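Local coordinates for protein L-ribulose 3-epimerase (Mesorhizobium loti, PDB 3VYL) that epimerizes ketoses at C3, probably with L-ribulose as its preferred substrate, and binds a manganese ion, at residues A[84-96]-A[130-144]. Sequence-based numbering, arbitrary orientation.
Sequences GVEILNQTIALTR and LAKVAETAKAAGVTL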
loop_
_atom_site.group_PDB
_atom_site.type_symbol
_atom_site.label_atom_id
_atom_site.label_comp_id
_atom_site.label_asym_id
_atom_site.label_seq_id
_atom_site.Cartn_x
_atom_site.Cartn_y
_atom_site.Cartn_z
ATOM N N GLY A 84 -2.358 20.949 37.284
ATOM C CA GLY A 84 -1.564 20.372 36.202
ATOM C C GLY A 84 -0.072 20.392 36.482
ATOM O O GLY A 84 0.572 19.339 36.574
ATOM N N VAL A 85 0.479 21.593 36.632
ATOM C CA VAL A 85 1.904 21.748 36.935
ATOM C C VAL A 85 2.331 20.830 38.085
ATOM O O VAL A 85 3.380 20.189 38.008
ATOM C CB VAL A 85 2.279 23.218 37.222
ATOM C CG1 VAL A 85 3.740 23.343 37.604
ATOM C CG2 VAL A 85 1.986 24.091 36.013
ATOM N N GLU A 86 1.518 20.739 39.135
ATOM C CA GLU A 86 1.880 19.884 40.270
ATOM C C GLU A 86 1.863 18.392 39.928
ATOM O O GLU A 86 2.668 17.624 40.472
ATOM C CB GLU A 86 1.029 20.196 41.518
ATOM C CG GLU A 86 1.439 19.450 42.802
ATOM C CD GLU A 86 2.889 19.692 43.248
ATOM O OE1 GLU A 86 3.495 20.736 42.889
ATOM O OE2 GLU A 86 3.426 18.828 43.983
ATOM N N ILE A 87 0.960 17.980 39.036
ATOM C CA ILE A 87 0.958 16.595 38.550
ATOM C C ILE A 87 2.210 16.345 37.700
ATOM O O ILE A 87 2.858 15.299 37.826
ATOM C CB ILE A 87 -0.322 16.236 37.761
ATOM C CG1 ILE A 87 -1.514 16.106 38.720
ATOM C CG2 ILE A 87 -0.135 14.925 36.994
ATOM C CD1 ILE A 87 -2.860 16.340 38.073
ATOM N N LEU A 88 2.545 17.321 36.855
ATOM C CA LEU A 88 3.752 17.268 36.033
ATOM C C LEU A 88 5.026 17.117 36.870
ATOM O O LEU A 88 5.832 16.201 36.627
ATOM C CB LEU A 88 3.830 18.507 35.136
ATOM C CG LEU A 88 3.419 18.434 33.660
ATOM C CD1 LEU A 88 2.427 17.323 33.354
ATOM C CD2 LEU A 88 2.875 19.780 33.215
ATOM N N ASN A 89 5.185 18.001 37.862
ATOM C CA ASN A 89 6.353 18.003 38.751
ATOM C C ASN A 89 6.523 16.680 39.494
ATOM O O ASN A 89 7.647 16.192 39.673
ATOM C CB ASN A 89 6.280 19.157 39.750
ATOM C CG ASN A 89 6.584 20.507 39.122
ATOM O OD1 ASN A 89 7.444 20.630 38.246
ATOM N ND2 ASN A 89 5.888 21.537 39.584
ATOM N N GLN A 90 5.402 16.096 39.907
ATOM C CA GLN A 90 5.426 14.831 40.624
ATOM C C GLN A 90 5.851 13.694 39.699
ATOM O O GLN A 90 6.685 12.868 40.061
ATOM C CB GLN A 90 4.059 14.563 41.249
ATOM C CG GLN A 90 4.104 13.712 42.510
ATOM C CD GLN A 90 2.759 13.640 43.216
ATOM O OE1 GLN A 90 1.897 14.509 43.035
ATOM N NE2 GLN A 90 2.571 12.600 44.027
ATOM N N THR A 91 5.292 13.678 38.492
ATOM C CA THR A 91 5.612 12.669 37.477
ATOM C C THR A 91 7.098 12.668 37.105
ATOM O O THR A 91 7.690 11.610 36.865
ATOM C CB THR A 91 4.756 12.869 36.204
ATOM O OG1 THR A 91 3.378 13.018 36.574
ATOM C CG2 THR A 91 4.895 11.677 35.248
ATOM N N ILE A 92 7.683 13.864 37.055
ATOM C CA ILE A 92 9.112 14.017 36.795
ATOM C C ILE A 92 9.930 13.318 37.888
ATOM O O ILE A 92 10.727 12.412 37.593
ATOM C CB ILE A 92 9.502 15.497 36.662
ATOM C CG1 ILE A 92 8.883 16.083 35.390
ATOM C CG2 ILE A 92 11.014 15.645 36.652
ATOM C CD1 ILE A 92 9.067 17.576 35.230
ATOM N N ALA A 93 9.701 13.713 39.141
ATOM C CA ALA A 93 10.376 13.107 40.288
ATOM C C ALA A 93 10.181 11.590 40.337
ATOM O O ALA A 93 11.102 10.849 40.707
ATOM C CB ALA A 93 9.923 13.756 41.587
ATOM N N LEU A 94 8.996 11.121 39.953
ATOM C CA LEU A 94 8.789 9.680 39.813
ATOM C C LEU A 94 9.746 9.055 38.777
ATOM O O LEU A 94 10.431 8.079 39.076
ATOM C CB LEU A 94 7.327 9.360 39.486
ATOM C CG LEU A 94 6.985 7.875 39.315
ATOM C CD1 LEU A 94 6.990 7.147 40.651
ATOM C CD2 LEU A 94 5.635 7.706 38.638
ATOM N N THR A 95 9.793 9.632 37.574
ATOM C CA THR A 95 10.651 9.139 36.483
ATOM C C THR A 95 12.112 9.110 36.937
ATOM O O THR A 95 12.779 8.069 36.867
ATOM C CB THR A 95 10.516 10.018 35.211
ATOM O OG1 THR A 95 9.142 10.081 34.809
ATOM C CG2 THR A 95 11.363 9.474 34.058
ATOM N N ARG A 96 12.577 10.268 37.412
ATOM C CA ARG A 96 13.928 10.443 37.943
ATOM C C ARG A 96 14.292 9.368 38.967
ATOM O O ARG A 96 15.324 8.716 38.832
ATOM C CB ARG A 96 14.078 11.843 38.544
ATOM C CG ARG A 96 15.453 12.159 39.114
ATOM C CD ARG A 96 15.339 13.208 40.209
ATOM N NE ARG A 96 14.526 12.708 41.318
ATOM C CZ ARG A 96 13.726 13.456 42.071
ATOM N NH1 ARG A 96 13.615 14.766 41.856
ATOM N NH2 ARG A 96 13.027 12.882 43.043
ATOM N N LEU A 130 4.653 24.840 30.032
ATOM C CA LEU A 130 5.543 23.711 29.738
ATOM C C LEU A 130 6.997 24.144 29.549
ATOM O O LEU A 130 7.915 23.418 29.945
ATOM C CB LEU A 130 5.040 22.886 28.549
ATOM C CG LEU A 130 3.945 21.860 28.872
ATOM C CD1 LEU A 130 3.268 21.399 27.593
ATOM C CD2 LEU A 130 4.473 20.668 29.662
ATOM N N ALA A 131 7.196 25.336 28.980
ATOM C CA ALA A 131 8.515 25.977 28.962
ATOM C C ALA A 131 9.187 25.932 30.346
ATOM O O ALA A 131 10.396 25.702 30.444
ATOM C CB ALA A 131 8.404 27.415 28.467
ATOM N N LYS A 132 8.399 26.136 31.403
ATOM C CA LYS A 132 8.929 26.132 32.768
ATOM C C LYS A 132 9.150 24.727 33.318
ATOM O O LYS A 132 10.179 24.445 33.943
ATOM C CB LYS A 132 8.019 26.920 33.708
ATOM C CG LYS A 132 8.049 28.422 33.476
ATOM C CD LYS A 132 7.811 29.182 34.774
ATOM C CE LYS A 132 6.358 29.138 35.225
ATOM N NZ LYS A 132 5.451 29.832 34.265
ATOM N N VAL A 133 8.182 23.848 33.083
ATOM C CA VAL A 133 8.231 22.496 33.613
ATOM C C VAL A 133 9.369 21.709 32.962
ATOM O O VAL A 133 9.890 20.744 33.545
ATOM C CB VAL A 133 6.877 21.789 33.420
ATOM C CG1 VAL A 133 6.888 20.404 34.045
ATOM C CG2 VAL A 133 5.757 22.632 34.015
ATOM N N ALA A 134 9.761 22.142 31.761
ATOM C CA ALA A 134 10.901 21.562 31.043
ATOM C C ALA A 134 12.224 21.820 31.759
ATOM O O ALA A 134 13.104 20.950 31.787
ATOM C CB ALA A 134 10.953 22.091 29.619
ATOM N N GLU A 135 12.359 23.012 32.338
ATOM C CA GLU A 135 13.533 23.326 33.159
ATOM C C GLU A 135 13.622 22.400 34.368
ATOM O O GLU A 135 14.698 21.859 34.656
ATOM C CB GLU A 135 13.557 24.798 33.593
ATOM C CG GLU A 135 13.672 25.811 32.454
ATOM C CD GLU A 135 14.729 25.439 31.415
ATOM O OE1 GLU A 135 15.874 25.079 31.799
ATOM O OE2 GLU A 135 14.411 25.511 30.205
ATOM N N THR A 136 12.490 22.201 35.051
ATOM C CA THR A 136 12.420 21.274 36.181
ATOM C C THR A 136 12.852 19.896 35.714
ATOM O O THR A 136 13.624 19.210 36.394
ATOM C CB THR A 136 10.994 21.167 36.756
ATOM O OG1 THR A 136 10.596 22.424 37.312
ATOM C CG2 THR A 136 10.918 20.088 37.835
ATOM N N ALA A 137 12.355 19.504 34.544
ATOM C CA ALA A 137 12.657 18.197 33.974
ATOM C C ALA A 137 14.150 18.054 33.646
ATOM O O ALA A 137 14.766 17.020 33.952
ATOM C CB ALA A 137 11.791 17.950 32.742
ATOM N N LYS A 138 14.729 19.093 33.045
ATOM C CA LYS A 138 16.156 19.081 32.712
ATOM C C LYS A 138 16.994 18.806 33.962
ATOM O O LYS A 138 17.773 17.847 33.997
ATOM C CB LYS A 138 16.590 20.398 32.050
ATOM C CG LYS A 138 17.893 20.290 31.270
ATOM C CD LYS A 138 18.469 21.647 30.895
ATOM C CE LYS A 138 17.778 22.244 29.677
ATOM N NZ LYS A 138 18.625 23.256 28.984
ATOM N N ALA A 139 16.793 19.645 34.984
ATOM C CA ALA A 139 17.452 19.494 36.284
ATOM C C ALA A 139 17.342 18.074 36.827
ATOM O O ALA A 139 18.295 17.561 37.424
ATOM C CB ALA A 139 16.911 20.499 37.285
ATOM N N ALA A 140 16.200 17.427 36.601
ATOM C CA ALA A 140 16.018 16.055 37.070
ATOM C C ALA A 140 16.624 14.999 36.138
ATOM O O ALA A 140 16.574 13.802 36.426
ATOM C CB ALA A 140 14.548 15.776 37.335
ATOM N N GLY A 141 17.215 15.448 35.031
ATOM C CA GLY A 141 17.837 14.550 34.046
ATOM C C GLY A 141 16.822 13.803 33.194
ATOM O O GLY A 141 16.987 12.607 32.926
ATOM N N VAL A 142 15.759 14.507 32.792
ATOM C CA VAL A 142 14.668 13.914 32.009
ATOM C C VAL A 142 14.124 14.845 30.929
ATOM O O VAL A 142 14.045 16.060 31.105
ATOM C CB VAL A 142 13.483 13.388 32.878
ATOM C CG1 VAL A 142 13.943 12.331 33.880
ATOM C CG2 VAL A 142 12.731 14.523 33.555
ATOM N N THR A 143 13.737 14.253 29.809
ATOM C CA THR A 143 13.163 15.005 28.689
ATOM C C THR A 143 11.636 15.026 28.779
ATOM O O THR A 143 11.036 14.114 29.350
ATOM C CB THR A 143 13.575 14.348 27.368
ATOM O OG1 THR A 143 13.264 12.945 27.428
ATOM C CG2 THR A 143 15.073 14.514 27.146
ATOM N N LEU A 144 11.011 16.072 28.252
ATOM C CA LEU A 144 9.553 16.079 28.089
ATOM C C LEU A 144 9.180 15.783 26.627
ATOM O O LEU A 144 9.571 16.514 25.705
ATOM C CB LEU A 144 8.929 17.416 28.519
ATOM C CG LEU A 144 8.932 18.002 29.944
ATOM C CD1 LEU A 144 8.098 19.278 29.970
ATOM C CD2 LEU A 144 8.464 17.035 31.028
#
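Ile92, on helix 78-98, meets the end of helix 120-139 and the turn after it with two branches. Its CG1 lies anti to the carbonyl carbon (chi1 -68°), which leaves CG2 anti to the backbone N. There CG2 lies 3.6 Å from Ala140 CB and also meets CG2 of Val142. The other branch runs out extended, which brings CD1 to 3.7 Å from Ala137 CB. That methyl also touches CG1 of Val133. Cutting Ile92 back to an alanine would probably open a gap between Val133, Ala137, Ala140 and Val142, and leave their methyl groups without this partner.

Val133 is the answering knob. It sits in a hole formed by Val85, Leu88, Asn89 and Ile92. Its CG1 lies 3.8 Å from Leu88 CB, and its CG2 faces Val85 CG1 and Leu88 CD2. Next to it, Asn89 OD1 approaches Thr136 CG2 at 3.5 Å.

The aliphatic chain of Arg96 lies alongside Ala140, with CD 3.9 Å from Ala140 CB. Gly141 then ends the helix in a Schellman motif with positive phi. This turn leads to Val142, whose CG1 meets Thr95 CG2, and on into strand 143-147.

The axes of helical segments 84-96 and 130-139 come within 9.9 Å and run nearly parallel, at 17°. Thr91 and Thr95 face strands 60-66 and 102-104, while Leu130 packs on Ile175. This is the packing of consecutive outer helices around the eight-stranded parallel barrel of a TIM-barrel fold.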